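Local coordinates for putative Zn-dependent Alcohol Dehydrogenase (Rhodobacter sphaeroides, PDB 3IV6), which binds S-adenosylmethionine in a Rossmann-like domain and, despite its dehydrogenase name, is probably a methyltransferase whose substrate is unknown, at residues Q20-A29 and L193-K201; I99-G109 and R130-G140. All blocks are in the same frame, centred on the assembly; numbering follows the deposited sequence.

How the contacts relate
Contact 1 and contact 2 serve the two ends of one bound S-adenosylmethionine. In contact 1, residues 20-29 lie beside the methionine part of the ligand and are backed by the loop 193-201; in contact 2, the loop 99-109 meets the adenine and rests on helix 125-139. The two do not touch: their centres are 30 Å apart, their nearest atoms about 15 Å, and they lie on opposite sides of the centre of the chain. In sequence, contact 2 is nested inside the long loop that contact 1 closes. Ser-55, Asp-74 and Asp-98, outside both contacts, add further hydrogen bonds to the ligand.

Contact 1 (Q20-A29 and L193-K201); sequences QFWTIGRVAA and LVPHGLIDK. With SAM (S-adenosylmethionine), chain E.
Leu-198 N donates to Ile-24 O at 2.8 Å in a nearly straight bond (166° at the hydrogen), docking the type II' beta turn His-196 to Ile-199 against the chain that leaves helix 20-23, beside the ligand pocket of the Rossmann-like fold. The same carbonyl oxygen receives a CA-H contact from Gly-197, whose CA lies 3.4 Å from Ile-24 O. Glycine suits this second turn position twice over: its phi is positive, and a CB would run into that oxygen. A second bond crosses where Arg-26 NH1 donates to Pro-195 O at 3.1 Å, from above the carbonyl plane and not on a lone pair; proline has no N-H to give, yet its carbonyl serves well as an acceptor. Arg-26 CB sits over the centre of the His-196 ring, 3.8 Å from its centroid, and the bend farther out (chi3 -45°) folds the guanidinium back so that one face turns to CD2 of the same ring, the planes 48° apart. The imidazole, flat and polar, fills the junction: ND1 of His-196 lies 3.0 Å from Arg-26 N, and Trp-207 meets the ring edge-to-face. At the margin, Gln-20 NE2 is met, weakly, by Ile-17 O. Branched aliphatic chains meet next to the turn, Ile-24 CG1 lying 3.8 Å from Ile-199 CG1 as the two side chains cross at about a right angle. Phe-21 bridges to the ligand: its CE1 reaches His-196 CE1 at 3.7 Å, and its CZ stands 3.4 Å from the amino nitrogen N of S-adenosylmethionine.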
loop_
_atom_site.group_PDB
_atom_site.type_symbol
_atom_site.label_atom_id
_atom_site.label_comp_id
_atom_site.label_asym_id
_atom_site.label_seq_id
_atom_site.Cartn_x
_atom_site.Cartn_y
_atom_site.Cartn_z
ATOM N N GLN A 20 -2.772 7.020 14.213
ATOM C CA GLN A 20 -1.384 7.201 14.627
ATOM C C GLN A 20 -0.457 7.250 13.419
ATOM O O GLN A 20 0.582 7.914 13.439
ATOM C CB GLN A 20 -0.938 6.073 15.553
ATOM C CG GLN A 20 -1.590 6.076 16.902
ATOM C CD GLN A 20 -1.115 4.931 17.745
ATOM O OE1 GLN A 20 -0.046 4.988 18.351
ATOM N NE2 GLN A 20 -1.901 3.868 17.782
ATOM N N PHE A 21 -0.836 6.547 12.363
ATOM C CA PHE A 21 0.008 6.496 11.192
ATOM C C PHE A 21 0.340 7.864 10.590
ATOM O O PHE A 21 1.475 8.116 10.171
ATOM C CB PHE A 21 -0.560 5.594 10.116
ATOM C CG PHE A 21 0.412 5.361 9.012
ATOM C CD1 PHE A 21 1.355 4.352 9.119
ATOM C CD2 PHE A 21 0.446 6.205 7.903
ATOM C CE1 PHE A 21 2.285 4.139 8.131
ATOM C CE2 PHE A 21 1.392 6.019 6.901
ATOM C CZ PHE A 21 2.309 4.982 7.009
ATOM N N TRP A 22 -0.633 8.757 10.544
ATOM C CA TRP A 22 -0.363 10.067 9.983
ATOM C C TRP A 22 -0.219 11.186 11.022
ATOM O O TRP A 22 -0.065 12.359 10.659
ATOM C CB TRP A 22 -1.474 10.422 9.016
ATOM C CG TRP A 22 -2.842 10.719 9.670
ATOM C CD1 TRP A 22 -3.198 11.831 10.409
ATOM C CD2 TRP A 22 -4.018 9.927 9.575
ATOM N NE1 TRP A 22 -4.518 11.759 10.781
ATOM C CE2 TRP A 22 -5.044 10.597 10.273
ATOM C CE3 TRP A 22 -4.304 8.712 8.967
ATOM C CZ2 TRP A 22 -6.315 10.090 10.379
ATOM C CZ3 TRP A 22 -5.566 8.221 9.064
ATOM C CH2 TRP A 22 -6.557 8.898 9.766
ATOM N N THR A 23 -0.298 10.846 12.304
ATOM C CA THR A 23 -0.206 11.851 13.362
ATOM C C THR A 23 1.135 11.775 14.047
ATOM O O THR A 23 1.688 12.791 14.459
ATOM C CB THR A 23 -1.311 11.706 14.435
ATOM O OG1 THR A 23 -1.382 10.342 14.875
ATOM C CG2 THR A 23 -2.637 12.114 13.884
ATOM N N ILE A 24 1.640 10.559 14.204
ATOM C CA ILE A 24 2.895 10.393 14.906
ATOM C C ILE A 24 3.772 9.384 14.199
ATOM O O ILE A 24 4.900 9.145 14.607
ATOM C CB ILE A 24 2.683 10.097 16.404
ATOM C CG1 ILE A 24 2.334 8.635 16.645
ATOM C CG2 ILE A 24 1.603 10.989 16.959
ATOM C CD1 ILE A 24 2.225 8.284 18.100
ATOM N N GLY A 25 3.263 8.834 13.101
ATOM C CA GLY A 25 4.069 7.963 12.254
ATOM C C GLY A 25 5.279 8.598 11.583
ATOM O O GLY A 25 5.383 9.825 11.529
ATOM N N ARG A 26 6.194 7.774 11.064
ATOM C CA ARG A 26 7.363 8.287 10.321
ATOM C C ARG A 26 6.907 9.216 9.205
ATOM O O ARG A 26 6.090 8.826 8.355
ATOM C CB ARG A 26 8.203 7.151 9.751
ATOM C CG ARG A 26 9.303 7.565 8.772
ATOM C CD ARG A 26 9.895 6.302 8.090
ATOM N NE ARG A 26 10.117 5.271 9.102
ATOM C CZ ARG A 26 10.159 3.948 8.919
ATOM N NH1 ARG A 26 10.353 3.173 9.980
ATOM N NH2 ARG A 26 9.998 3.385 7.725
ATOM N N VAL A 27 7.418 10.446 9.196
ATOM C CA VAL A 27 6.936 11.447 8.257
ATOM C C VAL A 27 7.153 10.971 6.821
ATOM O O VAL A 27 6.274 11.158 5.964
ATOM C CB VAL A 27 7.583 12.839 8.503
ATOM C CG1 VAL A 27 7.338 13.796 7.311
ATOM C CG2 VAL A 27 7.060 13.460 9.804
ATOM N N ALA A 28 8.291 10.319 6.558
ATOM C CA ALA A 28 8.630 9.915 5.180
ATOM C C ALA A 28 7.857 8.681 4.716
ATOM O O ALA A 28 8.073 8.173 3.627
ATOM C CB ALA A 28 10.154 9.701 5.012
ATOM N N ALA A 29 6.967 8.178 5.548
ATOM C CA ALA A 29 6.283 6.949 5.198
ATOM C C ALA A 29 4.972 7.301 4.492
ATOM O O ALA A 29 4.228 6.427 4.069
ATOM C CB ALA A 29 6.051 6.089 6.450
ATOM N N LEU A 193 13.948 -3.588 15.069
ATOM C CA LEU A 193 12.975 -2.507 14.969
ATOM C C LEU A 193 13.665 -1.149 14.884
ATOM O O LEU A 193 14.586 -0.861 15.648
ATOM C CB LEU A 193 12.017 -2.536 16.162
ATOM C CG LEU A 193 10.865 -3.539 16.081
ATOM C CD1 LEU A 193 9.996 -3.461 17.328
ATOM C CD2 LEU A 193 10.034 -3.304 14.829
ATOM N N VAL A 194 13.214 -0.319 13.949
ATOM C CA VAL A 194 13.746 1.030 13.801
ATOM C C VAL A 194 12.660 2.078 14.019
ATOM O O VAL A 194 11.471 1.758 14.045
ATOM C CB VAL A 194 14.377 1.239 12.411
ATOM C CG1 VAL A 194 15.493 0.233 12.179
ATOM C CG2 VAL A 194 13.316 1.130 11.327
ATOM N N PRO A 195 13.077 3.330 14.177
ATOM C CA PRO A 195 12.152 4.410 14.538
ATOM C C PRO A 195 11.140 4.682 13.429
ATOM O O PRO A 195 11.528 4.953 12.293
ATOM C CB PRO A 195 13.078 5.614 14.710
ATOM C CG PRO A 195 14.384 5.023 15.109
ATOM C CD PRO A 195 14.485 3.716 14.375
ATOM N N HIS A 196 9.855 4.607 13.763
ATOM C CA HIS A 196 8.807 4.970 12.835
ATOM C C HIS A 196 8.092 6.159 13.451
ATOM O O HIS A 196 7.031 6.028 14.071
ATOM C CB HIS A 196 7.834 3.832 12.685
ATOM C CG HIS A 196 6.909 3.974 11.519
ATOM N ND1 HIS A 196 5.839 4.847 11.527
ATOM C CD2 HIS A 196 6.884 3.349 10.319
ATOM C CE1 HIS A 196 5.196 4.748 10.382
ATOM N NE2 HIS A 196 5.802 3.849 9.628
ATOM N N GLY A 197 8.688 7.333 13.295
ATOM C CA GLY A 197 8.128 8.485 13.952
ATOM C C GLY A 197 8.217 8.346 15.457
ATOM O O GLY A 197 9.297 8.165 15.990
ATOM N N LEU A 198 7.094 8.453 16.143
ATOM C CA LEU A 198 7.112 8.374 17.589
ATOM C C LEU A 198 6.230 7.255 18.143
ATOM O O LEU A 198 5.877 7.272 19.337
ATOM C CB LEU A 198 6.665 9.688 18.237
ATOM C CG LEU A 198 7.030 11.081 17.758
ATOM C CD1 LEU A 198 6.180 12.059 18.542
ATOM C CD2 LEU A 198 8.490 11.384 17.878
ATOM N N ILE A 199 5.867 6.294 17.294
ATOM C CA ILE A 199 5.154 5.113 17.774
ATOM C C ILE A 199 6.125 4.222 18.575
ATOM O O ILE A 199 7.288 3.995 18.156
ATOM C CB ILE A 199 4.485 4.302 16.629
ATOM C CG1 ILE A 199 3.628 5.190 15.723
ATOM C CG2 ILE A 199 3.603 3.214 17.213
ATOM C CD1 ILE A 199 3.285 4.535 14.416
ATOM N N ASP A 200 5.645 3.728 19.722
ATOM C CA ASP A 200 6.494 2.966 20.669
ATOM C C ASP A 200 6.782 1.509 20.266
ATOM O O ASP A 200 6.082 0.932 19.416
ATOM C CB ASP A 200 5.876 2.982 22.064
ATOM C CG ASP A 200 4.442 2.475 22.068
ATOM O OD1 ASP A 200 3.598 3.114 22.723
ATOM O OD2 ASP A 200 4.158 1.441 21.415
ATOM N N LYS A 201 7.795 0.910 20.893
ATOM C CA LYS A 201 8.224 -0.436 20.498
ATOM C C LYS A 201 7.136 -1.495 20.610
ATOM O O LYS A 201 6.973 -2.292 19.712
ATOM C CB LYS A 201 9.499 -0.874 21.218
ATOM C CG LYS A 201 10.782 -0.620 20.420
ATOM C CD LYS A 201 10.806 0.803 19.832
ATOM C CE LYS A 201 11.718 0.936 18.582
ATOM N NZ LYS A 201 11.494 2.244 17.895
HETATM N N SAM E . 0.226 3.747 4.686
HETATM C CA SAM E . 1.258 4.238 3.791
HETATM C C SAM E . 0.865 5.565 3.179
HETATM O O SAM E . -0.213 6.130 3.409
HETATM O OXT SAM E . 1.689 6.072 2.452
HETATM C CB SAM E . 1.626 3.196 2.741
HETATM C CG SAM E . 1.069 1.786 2.982
HETATM S SD SAM E . -0.658 1.482 2.488
HETATM C CE SAM E . -1.254 3.123 1.991
HETATM C "C5'" SAM E . -1.479 1.067 4.068
HETATM C "C4'" SAM E . -2.980 1.305 4.187
HETATM O "O4'" SAM E . -3.672 0.459 3.285
HETATM C "C3'" SAM E . -3.526 0.958 5.560
HETATM O "O3'" SAM E . -4.542 1.893 5.840
HETATM C "C2'" SAM E . -4.185 -0.395 5.385
HETATM O "O2'" SAM E . -5.331 -0.530 6.199
HETATM C "C1'" SAM E . -4.590 -0.397 3.922
HETATM N N9 SAM E . -4.489 -1.740 3.334
HETATM C C8 SAM E . -3.429 -2.600 3.455
HETATM N N7 SAM E . -3.723 -3.751 2.792
HETATM C C5 SAM E . -4.964 -3.649 2.238
HETATM C C6 SAM E . -5.739 -4.529 1.460
HETATM N N6 SAM E . -5.319 -5.751 1.119
HETATM N N1 SAM E . -6.987 -4.120 1.063
HETATM C C2 SAM E . -7.452 -2.869 1.448
HETATM N N3 SAM E . -6.699 -1.994 2.194
HETATM C C4 SAM E . -5.464 -2.380 2.588
#

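Contact 2 (I99-G109 and R130-G140); sequences ITAEIPKELAG and RACLGMLSLVG. With SAM (S-adenosylmethionine), chain E.
Ile-99 extends CD1 over Leu-138 CD1 at 3.8 Å, pinning the adenine-side loop of this Rossmann-like, methyltransferase-type fold to helix 125-139, which flanks the central sheet. CG1 of Ile-99 stands opposite its backbone nitrogen (chi1 -159°), sending the long branch to the helix while CG2 stays 3.7 Å from N1 of S-adenosylmethionine. Ile-99 N donates to that same N1 at 3.0 Å, so one residue both recognises the base and grips the helix. Gly-134 suits the crossing, because a CB there would clash with Ile-99 O. Farther along, Ile-103 CG2 meets Leu-138 CD2 at 3.6 Å, the two side chains crossing at about a right angle; leucine, with two branches, thus serves both isoleucines. Ser-137 is small enough to tuck OG beside Ile-103 CB, 3.5 Å away. At the other end of the helix segment, Arg-130 NH1 donates to Thr-100 O from above the carbonyl plane, though the modelled length is doubtful, and its NH2 forms a salt bridge with Glu-126. A leucine in place of Arg-130 would probably leave Thr-100 O without this donor and Glu-126 without its charged mate. At the helix's C-terminal end Gly-109 N donates to Ser-137 O at 2.9 Å. Both Gly-109 and Gly-140 have positive phi, and at Gly-140 a CB would run into Gly-109 CA, which lies 3.3 Å from Gly-140 N.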
loop_
_atom_site.group_PDB
_atom_site.type_symbol
_atom_site.label_atom_id
_atom_site.label_comp_id
_atom_site.label_asym_id
_atom_site.label_seq_id
_atom_site.Cartn_x
_atom_site.Cartn_y
_atom_site.Cartn_z
ATOM N N ILE A 99 -8.612 -4.900 -1.396
ATOM C CA ILE A 99 -8.174 -4.885 -2.770
ATOM C C ILE A 99 -7.602 -6.194 -3.322
ATOM O O ILE A 99 -7.487 -6.334 -4.530
ATOM C CB ILE A 99 -7.192 -3.731 -3.051
ATOM C CG1 ILE A 99 -7.153 -3.410 -4.557
ATOM C CG2 ILE A 99 -5.829 -4.041 -2.495
ATOM C CD1 ILE A 99 -8.246 -2.461 -5.003
ATOM N N THR A 100 -7.253 -7.157 -2.476
ATOM C CA THR A 100 -6.794 -8.470 -2.979
ATOM C C THR A 100 -7.947 -9.472 -3.141
ATOM O O THR A 100 -7.760 -10.606 -3.596
ATOM C CB THR A 100 -5.758 -9.116 -2.063
ATOM O OG1 THR A 100 -6.414 -9.524 -0.866
ATOM C CG2 THR A 100 -4.625 -8.138 -1.733
ATOM N N ALA A 101 -9.130 -9.047 -2.721
ATOM C CA ALA A 101 -10.340 -9.812 -2.912
ATOM C C ALA A 101 -10.966 -9.383 -4.240
ATOM O O ALA A 101 -10.656 -8.310 -4.785
ATOM C CB ALA A 101 -11.299 -9.559 -1.771
ATOM N N GLU A 102 -11.850 -10.224 -4.760
ATOM C CA GLU A 102 -12.443 -9.919 -6.035
ATOM C C GLU A 102 -13.357 -8.712 -5.887
ATOM O O GLU A 102 -14.131 -8.616 -4.937
ATOM C CB GLU A 102 -13.167 -11.122 -6.650
ATOM C CG GLU A 102 -13.411 -10.925 -8.136
ATOM C CD GLU A 102 -14.091 -12.102 -8.785
ATOM O OE1 GLU A 102 -14.360 -13.106 -8.081
ATOM O OE2 GLU A 102 -14.355 -12.016 -10.005
ATOM N N ILE A 103 -13.248 -7.796 -6.841
ATOM C CA ILE A 103 -14.031 -6.575 -6.818
ATOM C C ILE A 103 -15.571 -6.798 -6.983
ATOM O O ILE A 103 -16.022 -7.559 -7.846
ATOM C CB ILE A 103 -13.451 -5.615 -7.866
ATOM C CG1 ILE A 103 -11.989 -5.360 -7.517
ATOM C CG2 ILE A 103 -14.254 -4.306 -7.950
ATOM C CD1 ILE A 103 -11.786 -4.868 -6.089
ATOM N N PRO A 104 -16.383 -6.147 -6.148
ATOM C CA PRO A 104 -17.831 -6.195 -6.403
ATOM C C PRO A 104 -18.179 -5.630 -7.799
ATOM O O PRO A 104 -17.684 -4.547 -8.152
ATOM C CB PRO A 104 -18.422 -5.282 -5.309
ATOM C CG PRO A 104 -17.374 -5.195 -4.230
ATOM C CD PRO A 104 -16.034 -5.415 -4.915
ATOM N N LYS A 105 -19.009 -6.338 -8.570
ATOM C CA LYS A 105 -19.345 -5.930 -9.937
ATOM C C LYS A 105 -19.882 -4.491 -10.026
ATOM O O LYS A 105 -19.654 -3.773 -11.005
ATOM C CB LYS A 105 -20.349 -6.915 -10.550
ATOM C CG LYS A 105 -21.690 -6.913 -9.848
ATOM C CD LYS A 105 -22.622 -8.026 -10.289
ATOM C CE LYS A 105 -24.056 -7.701 -9.870
ATOM N NZ LYS A 105 -25.073 -8.567 -10.546
ATOM N N GLU A 106 -20.586 -4.063 -8.992
ATOM C CA GLU A 106 -21.163 -2.725 -8.990
ATOM C C GLU A 106 -20.099 -1.646 -8.996
ATOM O O GLU A 106 -20.423 -0.480 -8.993
ATOM C CB GLU A 106 -22.164 -2.536 -7.828
ATOM C CG GLU A 106 -21.921 -3.463 -6.618
ATOM C CD GLU A 106 -22.297 -4.950 -6.851
ATOM O OE1 GLU A 106 -21.428 -5.847 -6.671
ATOM O OE2 GLU A 106 -23.473 -5.229 -7.190
ATOM N N LEU A 107 -18.828 -2.034 -9.037
ATOM C CA LEU A 107 -17.711 -1.077 -8.987
ATOM C C LEU A 107 -16.738 -1.166 -10.173
ATOM O O LEU A 107 -15.833 -0.347 -10.301
ATOM C CB LEU A 107 -16.931 -1.230 -7.677
ATOM C CG LEU A 107 -17.635 -0.869 -6.368
ATOM C CD1 LEU A 107 -16.692 -1.178 -5.158
ATOM C CD2 LEU A 107 -18.159 0.608 -6.355
ATOM N N ALA A 108 -16.899 -2.173 -11.015
ATOM C CA ALA A 108 -16.034 -2.334 -12.172
ATOM C C ALA A 108 -16.099 -1.100 -13.068
ATOM O O ALA A 108 -17.171 -0.575 -13.294
ATOM C CB ALA A 108 -16.416 -3.608 -12.950
ATOM N N GLY A 109 -14.948 -0.631 -13.549
ATOM C CA GLY A 109 -14.874 0.522 -14.431
ATOM C C GLY A 109 -15.561 1.789 -13.934
ATOM O O GLY A 109 -15.948 2.681 -14.708
ATOM N N ARG A 130 -2.981 -10.195 -7.400
ATOM C CA ARG A 130 -4.410 -9.992 -7.170
ATOM C C ARG A 130 -4.802 -8.506 -6.975
ATOM O O ARG A 130 -5.809 -8.036 -7.509
ATOM C CB ARG A 130 -4.883 -10.858 -5.996
ATOM C CG ARG A 130 -5.099 -12.314 -6.365
ATOM C CD ARG A 130 -5.804 -13.074 -5.252
ATOM N NE ARG A 130 -4.894 -13.360 -4.145
ATOM C CZ ARG A 130 -5.066 -12.958 -2.889
ATOM N NH1 ARG A 130 -6.138 -12.247 -2.529
ATOM N NH2 ARG A 130 -4.157 -13.290 -1.988
ATOM N N ALA A 131 -4.011 -7.777 -6.200
ATOM C CA ALA A 131 -4.276 -6.362 -5.984
ATOM C C ALA A 131 -4.306 -5.575 -7.295
ATOM O O ALA A 131 -5.267 -4.859 -7.556
ATOM C CB ALA A 131 -3.261 -5.759 -5.024
ATOM N N CYS A 132 -3.268 -5.713 -8.116
ATOM C CA CYS A 132 -3.176 -4.943 -9.364
ATOM C C CYS A 132 -4.369 -5.188 -10.252
ATOM O O CYS A 132 -4.966 -4.247 -10.724
ATOM C CB CYS A 132 -1.842 -5.198 -10.098
ATOM S SG CYS A 132 -0.449 -4.545 -9.090
ATOM N N LEU A 133 -4.733 -6.455 -10.445
ATOM C CA LEU A 133 -6.020 -6.835 -11.049
ATOM C C LEU A 133 -7.230 -6.065 -10.448
ATOM O O LEU A 133 -8.041 -5.513 -11.175
ATOM C CB LEU A 133 -6.226 -8.351 -10.943
ATOM C CG LEU A 133 -7.224 -9.030 -11.893
ATOM C CD1 LEU A 133 -7.084 -8.535 -13.333
ATOM C CD2 LEU A 133 -7.048 -10.524 -11.849
ATOM N N GLY A 134 -7.328 -6.014 -9.126
ATOM C CA GLY A 134 -8.357 -5.237 -8.491
ATOM C C GLY A 134 -8.331 -3.760 -8.866
ATOM O O GLY A 134 -9.371 -3.137 -9.049
HETATM N N MSE A 135 -7.155 -3.163 -8.948
HETATM C CA MSE A 135 -7.086 -1.748 -9.259
HETATM C C MSE A 135 -7.566 -1.513 -10.705
HETATM O O MSE A 135 -8.302 -0.554 -11.015
HETATM C CB MSE A 135 -5.666 -1.240 -9.079
HETATM C CG MSE A 135 -5.107 -1.337 -7.682
HETATM SE SE MSE A 135 -3.156 -1.028 -7.571
HETATM C CE MSE A 135 -2.795 -1.924 -5.875
ATOM N N LEU A 136 -7.133 -2.407 -11.580
ATOM C CA LEU A 136 -7.508 -2.386 -12.978
ATOM C C LEU A 136 -9.008 -2.607 -13.149
ATOM O O LEU A 136 -9.674 -1.983 -13.978
ATOM C CB LEU A 136 -6.718 -3.476 -13.699
ATOM C CG LEU A 136 -5.303 -3.007 -14.043
ATOM C CD1 LEU A 136 -4.523 -4.102 -14.704
ATOM C CD2 LEU A 136 -5.415 -1.785 -14.920
ATOM N N SER A 137 -9.532 -3.502 -12.335
ATOM C CA SER A 137 -10.942 -3.789 -12.326
ATOM C C SER A 137 -11.752 -2.554 -11.929
ATOM O O SER A 137 -12.811 -2.304 -12.494
ATOM C CB SER A 137 -11.204 -4.946 -11.377
ATOM O OG SER A 137 -12.578 -5.219 -11.274
ATOM N N LEU A 138 -11.246 -1.797 -10.962
ATOM C CA LEU A 138 -11.921 -0.589 -10.501
ATOM C C LEU A 138 -11.987 0.460 -11.606
ATOM O O LEU A 138 -13.025 1.089 -11.817
ATOM C CB LEU A 138 -11.213 -0.014 -9.273
ATOM C CG LEU A 138 -11.332 -0.827 -7.981
ATOM C CD1 LEU A 138 -10.557 -0.159 -6.854
ATOM C CD2 LEU A 138 -12.790 -1.016 -7.596
ATOM N N VAL A 139 -10.874 0.644 -12.308
ATOM C CA VAL A 139 -10.699 1.803 -13.176
ATOM C C VAL A 139 -11.313 1.561 -14.551
ATOM O O VAL A 139 -11.497 2.495 -15.332
ATOM C CB VAL A 139 -9.210 2.161 -13.345
ATOM C CG1 VAL A 139 -8.603 2.551 -12.006
ATOM C CG2 VAL A 139 -8.452 0.996 -13.964
ATOM N N GLY A 140 -11.629 0.303 -14.838
ATOM C CA GLY A 140 -11.945 -0.113 -16.192
ATOM C C GLY A 140 -10.909 0.351 -17.198
ATOM O O GLY A 140 -9.852 -0.260 -17.342
HETATM N N SAM E . 0.226 3.747 4.686
HETATM C CA SAM E . 1.258 4.238 3.791
HETATM C C SAM E . 0.865 5.565 3.179
HETATM O O SAM E . -0.213 6.130 3.409
HETATM O OXT SAM E . 1.689 6.072 2.452
HETATM C CB SAM E . 1.626 3.196 2.741
HETATM C CG SAM E . 1.069 1.786 2.982
HETATM S SD SAM E . -0.658 1.482 2.488
HETATM C CE SAM E . -1.254 3.123 1.991
HETATM C "C5'" SAM E . -1.479 1.067 4.068
HETATM C "C4'" SAM E . -2.980 1.305 4.187
HETATM O "O4'" SAM E . -3.672 0.459 3.285
HETATM C "C3'" SAM E . -3.526 0.958 5.560
HETATM O "O3'" SAM E . -4.542 1.893 5.840
HETATM C "C2'" SAM E . -4.185 -0.395 5.385
HETATM O "O2'" SAM E . -5.331 -0.530 6.199
HETATM C "C1'" SAM E . -4.590 -0.397 3.922
HETATM N N9 SAM E . -4.489 -1.740 3.334
HETATM C C8 SAM E . -3.429 -2.600 3.455
HETATM N N7 SAM E . -3.723 -3.751 2.792
HETATM C C5 SAM E . -4.964 -3.649 2.238
HETATM C C6 SAM E . -5.739 -4.529 1.460
HETATM N N6 SAM E . -5.319 -5.751 1.119
HETATM N N1 SAM E . -6.987 -4.120 1.063
HETATM C C2 SAM E . -7.452 -2.869 1.448
HETATM N N3 SAM E . -6.699 -1.994 2.194
HETATM C C4 SAM E . -5.464 -2.380 2.588
HETATM O O HOH W 1 -14.057 2.846 -17.597
#